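Local coordinates for protein prolyl oligopeptidase (Novosphingobium capsulatum, PDB 1YR2) that probably hydrolyses oligopeptides on the carboxyl side of proline and, much less readily, of alanine, as a serine endopeptidase of the S9A family, at residues 90-95 and 713-718; 99-104 and 513-518; 620-623 and 627-630. All blocks are in the same frame, centred on the assembly; numbering follows the deposited sequence.

Contact 1. Residues 90-95 and 713-718; sequences KQLPER and LAHFTG
Glu94 and Leu92 close on His715 from two directions, one at the rim of the imidazole and the other over its face. The polar part is a His-carboxylate hydrogen bond. His715 ND1 donates to Glu94 OE2 at 3.2 Å, with an N-H...O angle of 161°, and OE2 lies almost in the plane of the ring. On the acceptor side the donor comes in on the syn side of OE2, somewhat out of the carboxylate plane, and the two flat groups stand steeply to one another. Glu94 achieves this through a bend in its chain (chi2 81°), which folds the carboxylate back beside the histidine. The negative charge so close to ND1 would be expected to favour a protonated imidazole.

The apolar part is a CH-pi contact. Leu92 CD2 sits 3.9 Å from the centroid of the His715 ring, close to the ring normal, and its shortest approach is 3.7 Å to His715 CG. Lower down, Glu94 CG touches Ala714 CB at 4.2 Å, so the aliphatic stem of the glutamate also takes part. Both Leu92 and Glu94 belong to a type I beta turn that runs from Leu92 to Arg95.

The loop that holds this turn joins helix 72-89 to helix 95-105 and lies against the last turns of helix 699-717, beyond which Gly718, at positive phi, forms a Schellman motif. Leu92 reaches further back along that helix to Ala711, and Arg95 forms a salt bridge with Asp708. Leu713 and Thr717 of the same helix face strand 569-574 and helix 508-514.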
ATOM      1  N   LYS A  90      15.644 -27.516   3.637  1.00 22.67           N
ATOM      2  CA  LYS A  90      17.099 -27.408   3.423  1.00 24.96           C
ATOM      3  C   LYS A  90      17.540 -28.284   2.252  1.00 25.24           C
ATOM      4  O   LYS A  90      18.602 -28.056   1.680  1.00 27.27           O
ATOM      5  CB  LYS A  90      17.884 -27.827   4.703  1.00 25.11           C
ATOM      6  CG  LYS A  90      19.137 -26.946   5.024  1.00 30.63           C
ATOM      7  CD  LYS A  90      19.663 -27.107   6.514  1.00 34.71           C
ATOM      8  CE  LYS A  90      18.745 -26.351   7.533  1.00 38.16           C
ATOM      9  NZ  LYS A  90      18.649 -26.982   8.930  1.00 39.16           N
ATOM     10  N   GLN A  91      16.726 -29.276   1.910  1.00 25.07           N
ATOM     11  CA  GLN A  91      16.971 -30.207   0.807  1.00 25.10           C
ATOM     12  C   GLN A  91      16.548 -29.660  -0.582  1.00 23.54           C
ATOM     13  O   GLN A  91      16.894 -30.230  -1.606  1.00 23.33           O
ATOM     14  CB  GLN A  91      16.175 -31.482   1.070  1.00 25.76           C
ATOM     15  CG  GLN A  91      16.906 -32.777   1.158  1.00 30.05           C
ATOM     16  CD  GLN A  91      16.095 -33.838   1.913  1.00 33.53           C
ATOM     17  OE1 GLN A  91      15.703 -34.862   1.340  1.00 38.38           O
ATOM     18  NE2 GLN A  91      15.814 -33.574   3.189  1.00 33.25           N
ATOM     19  N   LEU A  92      15.754 -28.607  -0.643  1.00 21.87           N
ATOM     20  CA  LEU A  92      15.257 -28.154  -1.947  1.00 20.75           C
ATOM     21  C   LEU A  92      16.355 -27.436  -2.730  1.00 20.77           C
ATOM     22  O   LEU A  92      16.870 -26.420  -2.270  1.00 19.02           O
ATOM     23  CB  LEU A  92      14.067 -27.230  -1.777  1.00 21.05           C
ATOM     24  CG  LEU A  92      12.873 -27.920  -1.131  1.00 19.99           C
ATOM     25  CD1 LEU A  92      11.838 -26.876  -0.790  1.00 21.30           C
ATOM     26  CD2 LEU A  92      12.318 -28.985  -2.068  1.00 22.16           C
ATOM     27  N   PRO A  93      16.715 -27.944  -3.913  1.00 20.85           N
ATOM     28  CA  PRO A  93      17.817 -27.345  -4.650  1.00 21.61           C
ATOM     29  C   PRO A  93      17.457 -25.993  -5.308  1.00 21.87           C
ATOM     30  O   PRO A  93      18.392 -25.322  -5.703  1.00 21.73           O
ATOM     31  CB  PRO A  93      18.177 -28.428  -5.666  1.00 22.10           C
ATOM     32  CG  PRO A  93      16.896 -29.095  -5.951  1.00 21.46           C
ATOM     33  CD  PRO A  93      16.135 -29.085  -4.644  1.00 21.56           C
ATOM     34  N   GLU A  94      16.180 -25.590  -5.377  1.00 21.92           N
ATOM     35  CA  GLU A  94      15.825 -24.297  -5.981  1.00 22.65           C
ATOM     36  C   GLU A  94      16.127 -23.122  -5.016  1.00 21.78           C
ATOM     37  O   GLU A  94      16.233 -21.982  -5.451  1.00 22.18           O
ATOM     38  CB  GLU A  94      14.337 -24.256  -6.400  1.00 23.97           C
ATOM     39  CG  GLU A  94      13.841 -25.341  -7.359  1.00 25.22           C
ATOM     40  CD  GLU A  94      13.513 -26.683  -6.701  1.00 28.38           C
ATOM     41  OE1 GLU A  94      13.626 -26.823  -5.454  1.00 28.80           O
ATOM     42  OE2 GLU A  94      13.201 -27.634  -7.456  1.00 28.47           O
ATOM     43  N   ARG A  95      16.321 -23.410  -3.726  1.00 20.42           N
ATOM     44  CA  ARG A  95      16.325 -22.384  -2.697  1.00 19.54           C
ATOM     45  C   ARG A  95      17.446 -21.367  -2.831  1.00 18.86           C
ATOM     46  O   ARG A  95      17.221 -20.155  -2.687  1.00 17.18           O
ATOM     47  CB  ARG A  95      16.395 -22.983  -1.304  1.00 19.97           C
ATOM     48  CG  ARG A  95      16.091 -21.957  -0.270  1.00 21.14           C
ATOM     49  CD  ARG A  95      16.266 -22.393   1.122  1.00 24.39           C
ATOM     50  NE  ARG A  95      15.937 -21.311   2.064  1.00 25.14           N
ATOM     51  CZ  ARG A  95      16.786 -20.375   2.485  1.00 25.15           C
ATOM     52  NH1 ARG A  95      18.012 -20.319   1.999  1.00 26.30           N
ATOM     53  NH2 ARG A  95      16.376 -19.464   3.364  1.00 26.36           N
ATOM     54  N   LEU A 713       7.144 -23.958  -3.450  1.00 12.22           N
ATOM     55  CA  LEU A 713       6.208 -23.771  -4.574  1.00 11.86           C
ATOM     56  C   LEU A 713       6.857 -24.070  -5.940  1.00 13.17           C
ATOM     57  O   LEU A 713       6.214 -24.656  -6.825  1.00 15.07           O
ATOM     58  CB  LEU A 713       5.624 -22.349  -4.579  1.00 12.52           C
ATOM     59  CG  LEU A 713       4.903 -21.922  -3.294  1.00 11.97           C
ATOM     60  CD1 LEU A 713       4.323 -20.491  -3.437  1.00 13.44           C
ATOM     61  CD2 LEU A 713       3.788 -22.916  -2.922  1.00 16.02           C
ATOM     62  N   ALA A 714       8.094 -23.628  -6.146  1.00 12.80           N
ATOM     63  CA  ALA A 714       8.818 -23.937  -7.393  1.00 13.16           C
ATOM     64  C   ALA A 714       9.017 -25.424  -7.616  1.00 13.25           C
ATOM     65  O   ALA A 714       8.869 -25.912  -8.708  1.00 13.99           O
ATOM     66  CB  ALA A 714      10.199 -23.279  -7.392  1.00 13.58           C
ATOM     67  N   HIS A 715       9.406 -26.116  -6.566  1.00 14.03           N
ATOM     68  CA  HIS A 715       9.682 -27.558  -6.637  1.00 14.47           C
ATOM     69  C   HIS A 715       8.429 -28.297  -7.123  1.00 14.96           C
ATOM     70  O   HIS A 715       8.488 -29.087  -8.061  1.00 14.13           O
ATOM     71  CB  HIS A 715      10.092 -28.057  -5.268  1.00 15.93           C
ATOM     72  CG  HIS A 715      10.504 -29.492  -5.256  1.00 15.01           C
ATOM     73  ND1 HIS A 715      11.664 -29.930  -5.861  1.00 20.03           N
ATOM     74  CD2 HIS A 715       9.909 -30.591  -4.735  1.00 18.69           C
ATOM     75  CE1 HIS A 715      11.773 -31.240  -5.703  1.00 19.75           C
ATOM     76  NE2 HIS A 715      10.728 -31.668  -5.016  1.00 19.69           N
ATOM     77  N   PHE A 716       7.267 -27.920  -6.568  1.00 14.52           N
ATOM     78  CA  PHE A 716       6.030 -28.635  -6.843  1.00 14.70           C
ATOM     79  C   PHE A 716       5.281 -28.124  -8.089  1.00 16.10           C
ATOM     80  O   PHE A 716       4.336 -28.776  -8.539  1.00 15.92           O
ATOM     81  CB  PHE A 716       5.159 -28.672  -5.580  1.00 15.25           C
ATOM     82  CG  PHE A 716       5.674 -29.639  -4.590  1.00 13.52           C
ATOM     83  CD1 PHE A 716       5.561 -31.010  -4.841  1.00 15.44           C
ATOM     84  CD2 PHE A 716       6.361 -29.219  -3.454  1.00 12.64           C
ATOM     85  CE1 PHE A 716       6.149 -31.947  -3.970  1.00 18.57           C
ATOM     86  CE2 PHE A 716       6.914 -30.146  -2.571  1.00 16.71           C
ATOM     87  CZ  PHE A 716       6.811 -31.504  -2.829  1.00 18.32           C
ATOM     88  N   THR A 717       5.707 -26.998  -8.671  1.00 14.74           N
ATOM     89  CA  THR A 717       5.161 -26.566  -9.937  1.00 14.78           C
ATOM     90  C   THR A 717       6.081 -26.772 -11.136  1.00 15.24           C
ATOM     91  O   THR A 717       5.716 -26.405 -12.258  1.00 16.60           O
ATOM     92  CB  THR A 717       4.756 -25.087  -9.917  1.00 14.55           C
ATOM     93  OG1 THR A 717       5.873 -24.258  -9.578  1.00 12.91           O
ATOM     94  CG2 THR A 717       3.670 -24.796  -8.896  1.00 16.41           C
ATOM     95  N   GLY A 718       7.277 -27.285 -10.918  1.00 15.89           N
ATOM     96  CA  GLY A 718       8.196 -27.505 -12.030  1.00 16.24           C
ATOM     97  C   GLY A 718       8.971 -26.271 -12.466  1.00 15.98           C
ATOM     98  O   GLY A 718       9.486 -26.236 -13.577  1.00 16.47           O
TER

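Contact 2. Residues 99-104 and 513-518; sequences EKRMKA and WIDSGG
Arg101 and Asp515 carry this contact almost alone, through a salt bridge in which two nitrogens hold a single oxygen. Arg101 NE donates to Asp515 OD2 at 2.8 Å, and Arg101 NH2 reaches the same OD2 at 3.0 Å. The grip is side-on, with OD2 practically in the guanidinium plane, while the carboxylate is turned 69° against that plane. The NE bond is the straighter of the two (156°) and meets OD2 on its anti side; NH2 comes nearly in line with the C-O bond. A bend in the arginine chain (chi2 70°) brings the guanidinium edge round to the aspartate. Further partners fix both groups: Arg101 NH2 also bonds Thr453 OG1, and Asp515 OD1 forms a salt bridge with Arg481. A leucine in place of Arg101 would probably leave Asp515 OD2 without its two donors and take from Thr453 OG1 the bond it receives from NH2.

Away from this close pair the contact is loose. It lies at the surface and buries just 116 Å² in all, and the backbones stay well apart, 8.0 Å between the CA atoms of Arg101 and Ser516. On the exposed flank of helix 95-105, Lys103 NZ makes a long, weak salt bridge to Glu99 OE1, 3.4 Å away.

Asp515 is placed by the ending of helix 508-514, a Schellman motif with Gly517 at positive phi as the C-prime residue: Gly518 N bonds Trp513 O and Gly517 N bonds Ile514 O.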
ATOM      1  N   GLU A  99      16.972 -17.322  -2.962  1.00 16.80           N
ATOM      2  CA  GLU A  99      17.478 -16.496  -1.854  1.00 18.80           C
ATOM      3  C   GLU A  99      18.449 -15.429  -2.375  1.00 18.08           C
ATOM      4  O   GLU A  99      18.431 -14.314  -1.908  1.00 17.49           O
ATOM      5  CB  GLU A  99      18.189 -17.299  -0.782  1.00 19.15           C
ATOM      6  CG  GLU A  99      18.626 -16.449   0.409  1.00 25.90           C
ATOM      7  CD  GLU A  99      19.357 -17.227   1.511  1.00 35.78           C
ATOM      8  OE1 GLU A  99      20.514 -17.682   1.296  1.00 42.41           O
ATOM      9  OE2 GLU A  99      18.778 -17.372   2.624  1.00 44.08           O
ATOM     10  N   LYS A 100      19.297 -15.823  -3.319  1.00 17.98           N
ATOM     11  CA  LYS A 100      20.283 -14.919  -3.897  1.00 18.40           C
ATOM     12  C   LYS A 100      19.572 -13.812  -4.710  1.00 17.16           C
ATOM     13  O   LYS A 100      19.979 -12.654  -4.632  1.00 17.05           O
ATOM     14  CB  LYS A 100      21.229 -15.690  -4.794  1.00 18.62           C
ATOM     15  CG  LYS A 100      22.332 -14.880  -5.456  1.00 21.95           C
ATOM     16  CD  LYS A 100      23.193 -15.793  -6.348  1.00 26.35           C
ATOM     17  CE  LYS A 100      23.868 -15.006  -7.483  1.00 30.68           C
ATOM     18  NZ  LYS A 100      25.108 -14.339  -7.028  1.00 31.93           N
ATOM     19  N   ARG A 101      18.582 -14.181  -5.514  1.00 15.68           N
ATOM     20  CA  ARG A 101      17.853 -13.184  -6.280  1.00 15.92           C
ATOM     21  C   ARG A 101      17.174 -12.184  -5.340  1.00 14.26           C
ATOM     22  O   ARG A 101      17.280 -10.963  -5.553  1.00 14.54           O
ATOM     23  CB  ARG A 101      16.815 -13.811  -7.206  1.00 16.47           C
ATOM     24  CG  ARG A 101      16.236 -12.831  -8.215  1.00 18.67           C
ATOM     25  CD  ARG A 101      17.250 -12.439  -9.251  1.00 18.60           C
ATOM     26  NE  ARG A 101      16.921 -11.227  -9.968  1.00 20.98           N
ATOM     27  CZ  ARG A 101      17.331  -9.997  -9.624  1.00 20.79           C
ATOM     28  NH1 ARG A 101      17.959  -9.746  -8.461  1.00 19.46           N
ATOM     29  NH2 ARG A 101      16.997  -8.988 -10.393  1.00 22.14           N
ATOM     30  N   MET A 102      16.485 -12.680  -4.315  1.00 13.05           N
ATOM     31  CA  MET A 102      15.715 -11.809  -3.439  1.00 15.27           C
ATOM     32  C   MET A 102      16.621 -10.851  -2.667  1.00 16.16           C
ATOM     33  O   MET A 102      16.333  -9.676  -2.619  1.00 17.52           O
ATOM     34  CB  MET A 102      14.859 -12.548  -2.446  1.00 14.88           C
ATOM     35  CG  MET A 102      13.953 -11.560  -1.699  1.00 21.57           C
ATOM     36  SD  MET A 102      12.640 -12.356  -0.966  1.00 31.16           S
ATOM     37  CE  MET A 102      11.778 -10.844  -0.096  1.00 27.77           C
ATOM     38  N   LYS A 103      17.713 -11.360  -2.112  1.00 16.92           N
ATOM     39  CA  LYS A 103      18.667 -10.517  -1.419  1.00 18.45           C
ATOM     40  C   LYS A 103      19.090  -9.354  -2.354  1.00 18.04           C
ATOM     41  O   LYS A 103      19.206  -8.225  -1.928  1.00 18.68           O
ATOM     42  CB  LYS A 103      19.898 -11.329  -1.005  1.00 20.16           C
ATOM     43  CG  LYS A 103      19.741 -12.184   0.268  1.00 25.32           C
ATOM     44  CD  LYS A 103      21.122 -12.752   0.758  1.00 30.08           C
ATOM     45  CE  LYS A 103      20.950 -13.802   1.866  1.00 33.15           C
ATOM     46  NZ  LYS A 103      22.118 -14.773   1.943  1.00 33.44           N
ATOM     47  N   ALA A 104      19.328  -9.636  -3.622  1.00 17.14           N
ATOM     48  CA  ALA A 104      19.872  -8.629  -4.518  1.00 17.85           C
ATOM     49  C   ALA A 104      18.820  -7.552  -4.893  1.00 18.31           C
ATOM     50  O   ALA A 104      19.206  -6.458  -5.295  1.00 18.86           O
ATOM     51  CB  ALA A 104      20.423  -9.263  -5.746  1.00 17.87           C
ATOM     52  N   TRP A 513      10.084 -14.296  -7.942  1.00  9.52           N
ATOM     53  CA  TRP A 513       9.441 -15.344  -8.719  1.00 10.26           C
ATOM     54  C   TRP A 513       9.429 -14.992 -10.200  1.00 10.20           C
ATOM     55  O   TRP A 513       9.835 -15.806 -11.014  1.00 11.57           O
ATOM     56  CB  TRP A 513       8.007 -15.571  -8.251  1.00  9.42           C
ATOM     57  CG  TRP A 513       7.236 -16.622  -8.909  1.00  9.18           C
ATOM     58  CD1 TRP A 513       6.365 -16.483  -9.931  1.00 11.90           C
ATOM     59  CD2 TRP A 513       7.226 -18.020  -8.565  1.00 12.56           C
ATOM     60  NE1 TRP A 513       5.818 -17.696 -10.255  1.00 10.85           N
ATOM     61  CE2 TRP A 513       6.324 -18.657  -9.429  1.00 11.93           C
ATOM     62  CE3 TRP A 513       7.871 -18.778  -7.596  1.00 12.08           C
ATOM     63  CZ2 TRP A 513       6.029 -20.012  -9.348  1.00 13.52           C
ATOM     64  CZ3 TRP A 513       7.571 -20.150  -7.503  1.00 14.81           C
ATOM     65  CH2 TRP A 513       6.679 -20.745  -8.389  1.00 13.90           C
ATOM     66  N   ILE A 514       8.986 -13.792 -10.539  1.00 11.54           N
ATOM     67  CA  ILE A 514       8.883 -13.367 -11.949  1.00 12.19           C
ATOM     68  C   ILE A 514      10.253 -13.339 -12.633  1.00 13.25           C
ATOM     69  O   ILE A 514      10.401 -13.802 -13.774  1.00 13.85           O
ATOM     70  CB  ILE A 514       8.226 -12.002 -12.022  1.00 13.29           C
ATOM     71  CG1 ILE A 514       6.795 -12.048 -11.406  1.00 13.80           C
ATOM     72  CG2 ILE A 514       8.255 -11.481 -13.478  1.00 14.99           C
ATOM     73  CD1 ILE A 514       6.304 -10.699 -10.907  1.00 14.54           C
ATOM     74  N   ASP A 515      11.264 -12.828 -11.923  1.00 14.09           N
ATOM     75  CA  ASP A 515      12.612 -12.777 -12.467  1.00 13.84           C
ATOM     76  C   ASP A 515      13.410 -14.053 -12.248  1.00 14.22           C
ATOM     77  O   ASP A 515      14.640 -14.082 -12.462  1.00 12.78           O
ATOM     78  CB  ASP A 515      13.341 -11.562 -11.972  1.00 14.43           C
ATOM     79  CG  ASP A 515      14.553 -11.228 -12.841  1.00 16.81           C
ATOM     80  OD1 ASP A 515      14.508 -11.418 -14.083  1.00 16.87           O
ATOM     81  OD2 ASP A 515      15.585 -10.783 -12.360  1.00 17.94           O
ATOM     82  N   SER A 516      12.699 -15.126 -11.865  1.00 14.18           N
ATOM     83  CA  SER A 516      13.235 -16.482 -11.913  1.00 14.82           C
ATOM     84  C   SER A 516      12.571 -17.337 -13.028  1.00 14.32           C
ATOM     85  O   SER A 516      12.859 -18.508 -13.145  1.00 13.71           O
ATOM     86  CB  SER A 516      13.058 -17.136 -10.534  1.00 15.34           C
ATOM     87  OG  SER A 516      13.836 -16.438  -9.565  1.00 17.21           O
ATOM     88  N   GLY A 517      11.740 -16.722 -13.871  1.00 14.04           N
ATOM     89  CA  GLY A 517      11.042 -17.395 -14.961  1.00 14.73           C
ATOM     90  C   GLY A 517       9.639 -17.924 -14.660  1.00 14.24           C
ATOM     91  O   GLY A 517       9.117 -18.770 -15.412  1.00 15.21           O
ATOM     92  N   GLY A 518       9.047 -17.498 -13.539  1.00 13.36           N
ATOM     93  CA  GLY A 518       7.686 -17.878 -13.202  1.00 13.10           C
ATOM     94  C   GLY A 518       6.711 -16.787 -13.620  1.00 12.41           C
ATOM     95  O   GLY A 518       7.117 -15.634 -13.811  1.00 13.11           O
TER

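Contact 3. Residues 620-623 and 627-630; sequences YGYP and ADWR
Gly621 and Asp628 come within 5.6 Å, and Pro623 and Trp629 within 4.6 Å, measured between CA atoms, as the chain leaves helix 617-620 and turns back against the first turns of helix 626-633. Gly621 has positive phi, and its backbone angles alone call for glycine, since a CB would be jammed against the carbonyl O of Tyr620; it would also collide with Asp628 OD2.

Asp628 is the principal side chain. Its OD2 accepts from the backbone Tyr622 N at 2.9 Å through the anti lone pair, the N-H...O angle being 158°. With CG anti to its own carbonyl carbon (chi1 -71°), the carboxylate runs alongside the Tyr622 side chain and points the same way. The OD2 atom thus lies at the edge of the tyrosine ring, in its plane and 3.5 Å from Tyr622 CD1. Further along, Pro623 O approaches the rim of the Trp629 indole, 3.3 Å from CD1. A water adds a second polar link, donating to both Tyr620 O and Asp628 O.

Towards the rest of the fold, Trp629 touches Glu55 and Val57 of strand 55-58 and meets the ring of Phe53, and Arg630 forms a salt bridge with Glu55. Helix 626-633 is thereby packed against strand 55-58 and Phe53, just before it, while Pro623 rests on the loop at Asp608.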
ATOM      1  N   TYR A 620     -17.207 -11.791   8.547  1.00 13.17           N
ATOM      2  CA  TYR A 620     -17.405 -13.254   8.646  1.00 11.97           C
ATOM      3  C   TYR A 620     -18.738 -13.726   9.217  1.00 11.92           C
ATOM      4  O   TYR A 620     -19.159 -14.863   9.006  1.00 11.06           O
ATOM      5  CB  TYR A 620     -16.270 -13.836   9.515  1.00 11.39           C
ATOM      6  CG  TYR A 620     -14.876 -13.739   8.929  1.00 11.06           C
ATOM      7  CD1 TYR A 620     -14.653 -13.569   7.559  1.00 14.29           C
ATOM      8  CD2 TYR A 620     -13.762 -13.815   9.753  1.00 10.05           C
ATOM      9  CE1 TYR A 620     -13.336 -13.523   7.002  1.00 12.75           C
ATOM     10  CE2 TYR A 620     -12.459 -13.771   9.229  1.00 13.20           C
ATOM     11  CZ  TYR A 620     -12.257 -13.637   7.861  1.00 13.36           C
ATOM     12  OH  TYR A 620     -10.983 -13.589   7.385  1.00 15.85           O
ATOM     13  N   GLY A 621     -19.356 -12.865   9.999  1.00 13.59           N
ATOM     14  CA  GLY A 621     -20.583 -13.183  10.703  1.00 13.41           C
ATOM     15  C   GLY A 621     -20.309 -13.648  12.108  1.00 14.32           C
ATOM     16  O   GLY A 621     -19.146 -13.616  12.575  1.00 13.86           O
ATOM     17  N   TYR A 622     -21.379 -14.142  12.770  1.00 13.58           N
ATOM     18  CA  TYR A 622     -21.355 -14.436  14.202  1.00 14.54           C
ATOM     19  C   TYR A 622     -21.548 -15.918  14.473  1.00 15.39           C
ATOM     20  O   TYR A 622     -22.629 -16.449  14.173  1.00 14.20           O
ATOM     21  CB  TYR A 622     -22.481 -13.676  14.891  1.00 15.40           C
ATOM     22  CG  TYR A 622     -22.333 -12.191  14.810  1.00 16.08           C
ATOM     23  CD1 TYR A 622     -22.753 -11.505  13.693  1.00 16.63           C
ATOM     24  CD2 TYR A 622     -21.707 -11.480  15.815  1.00 16.42           C
ATOM     25  CE1 TYR A 622     -22.590 -10.130  13.591  1.00 18.04           C
ATOM     26  CE2 TYR A 622     -21.544 -10.127  15.730  1.00 16.22           C
ATOM     27  CZ  TYR A 622     -22.000  -9.439  14.624  1.00 16.62           C
ATOM     28  OH  TYR A 622     -21.797  -8.064  14.488  1.00 18.46           O
ATOM     29  N   PRO A 623     -20.526 -16.620  14.958  1.00 15.48           N
ATOM     30  CA  PRO A 623     -20.657 -18.061  15.233  1.00 16.25           C
ATOM     31  C   PRO A 623     -21.749 -18.487  16.206  1.00 16.57           C
ATOM     32  O   PRO A 623     -22.176 -19.662  16.141  1.00 16.66           O
ATOM     33  CB  PRO A 623     -19.311 -18.442  15.794  1.00 15.26           C
ATOM     34  CG  PRO A 623     -18.377 -17.454  15.223  1.00 15.34           C
ATOM     35  CD  PRO A 623     -19.130 -16.169  15.127  1.00 16.46           C
ATOM     36  N   ALA A 627     -27.723 -19.357  11.701  1.00 16.14           N
ATOM     37  CA  ALA A 627     -27.570 -19.176  10.263  1.00 15.38           C
ATOM     38  C   ALA A 627     -26.128 -18.784   9.866  1.00 15.33           C
ATOM     39  O   ALA A 627     -25.590 -19.293   8.865  1.00 14.23           O
ATOM     40  CB  ALA A 627     -28.518 -18.145   9.790  1.00 17.42           C
ATOM     41  N   ASP A 628     -25.484 -17.914  10.654  1.00 14.14           N
ATOM     42  CA  ASP A 628     -24.104 -17.482  10.338  1.00 13.93           C
ATOM     43  C   ASP A 628     -23.140 -18.659  10.571  1.00 12.05           C
ATOM     44  O   ASP A 628     -22.174 -18.821   9.856  1.00 11.30           O
ATOM     45  CB  ASP A 628     -23.638 -16.335  11.227  1.00 13.73           C
ATOM     46  CG  ASP A 628     -24.329 -15.017  10.929  1.00 16.48           C
ATOM     47  OD1 ASP A 628     -25.302 -15.012  10.177  1.00 15.44           O
ATOM     48  OD2 ASP A 628     -23.953 -13.938  11.444  1.00 15.67           O
ATOM     49  N   TRP A 629     -23.402 -19.436  11.607  1.00 12.29           N
ATOM     50  CA  TRP A 629     -22.632 -20.629  11.910  1.00 12.49           C
ATOM     51  C   TRP A 629     -22.679 -21.630  10.734  1.00 13.48           C
ATOM     52  O   TRP A 629     -21.636 -22.199  10.370  1.00 13.61           O
ATOM     53  CB  TRP A 629     -23.092 -21.266  13.235  1.00 13.09           C
ATOM     54  CG  TRP A 629     -22.239 -22.443  13.656  1.00 12.87           C
ATOM     55  CD1 TRP A 629     -21.220 -22.427  14.544  1.00 15.50           C
ATOM     56  CD2 TRP A 629     -22.363 -23.794  13.216  1.00 13.72           C
ATOM     57  NE1 TRP A 629     -20.681 -23.682  14.672  1.00 14.96           N
ATOM     58  CE2 TRP A 629     -21.367 -24.545  13.866  1.00 13.39           C
ATOM     59  CE3 TRP A 629     -23.215 -24.450  12.330  1.00 13.09           C
ATOM     60  CZ2 TRP A 629     -21.200 -25.914  13.661  1.00 13.27           C
ATOM     61  CZ3 TRP A 629     -23.032 -25.826  12.100  1.00 15.45           C
ATOM     62  CH2 TRP A 629     -22.016 -26.536  12.768  1.00 16.12           C
ATOM     63  N   ARG A 630     -23.839 -21.829  10.127  1.00 12.79           N
ATOM     64  CA  ARG A 630     -23.961 -22.800   9.046  1.00 14.27           C
ATOM     65  C   ARG A 630     -23.182 -22.344   7.825  1.00 14.31           C
ATOM     66  O   ARG A 630     -22.559 -23.165   7.138  1.00 15.24           O
ATOM     67  CB  ARG A 630     -25.414 -23.050   8.652  1.00 13.93           C
ATOM     68  CG  ARG A 630     -26.193 -23.834   9.687  1.00 15.88           C
ATOM     69  CD  ARG A 630     -27.558 -24.288   9.150  1.00 17.87           C
ATOM     70  NE  ARG A 630     -28.426 -24.666  10.250  1.00 20.57           N
ATOM     71  CZ  ARG A 630     -28.307 -25.771  10.991  1.00 23.70           C
ATOM     72  NH1 ARG A 630     -27.372 -26.679  10.770  1.00 25.18           N
ATOM     73  NH2 ARG A 630     -29.172 -25.967  11.969  1.00 26.27           N
TER
HETATM   74  O   HOH W   1     -21.415 -16.239   8.770  1.00 22.44           O

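Contacts 1 and 2 are neighbours, their centres 13 Å apart, and both join the N-terminal helices to the alpha/beta-hydrolase core they pack on, as in other prolyl oligopeptidases. Trp513 bridges them: its indole packs against helix 699-717, with CZ3 3.8 Å from Ala714 N and CH2 3.8 Å from Thr717 OG1. A salt bridge from Arg95 to Glu99 also joins the two. Contact 3 lies elsewhere in the same domain, its centre 39 Å from that of contact 1 and 42 Å from that of contact 2. It is linked to the probable active site through Tyr620 OH, which hydrogen-bonds Asn576, next to Ser575 of a GxSxG sequence consistent with a nucleophile elbow.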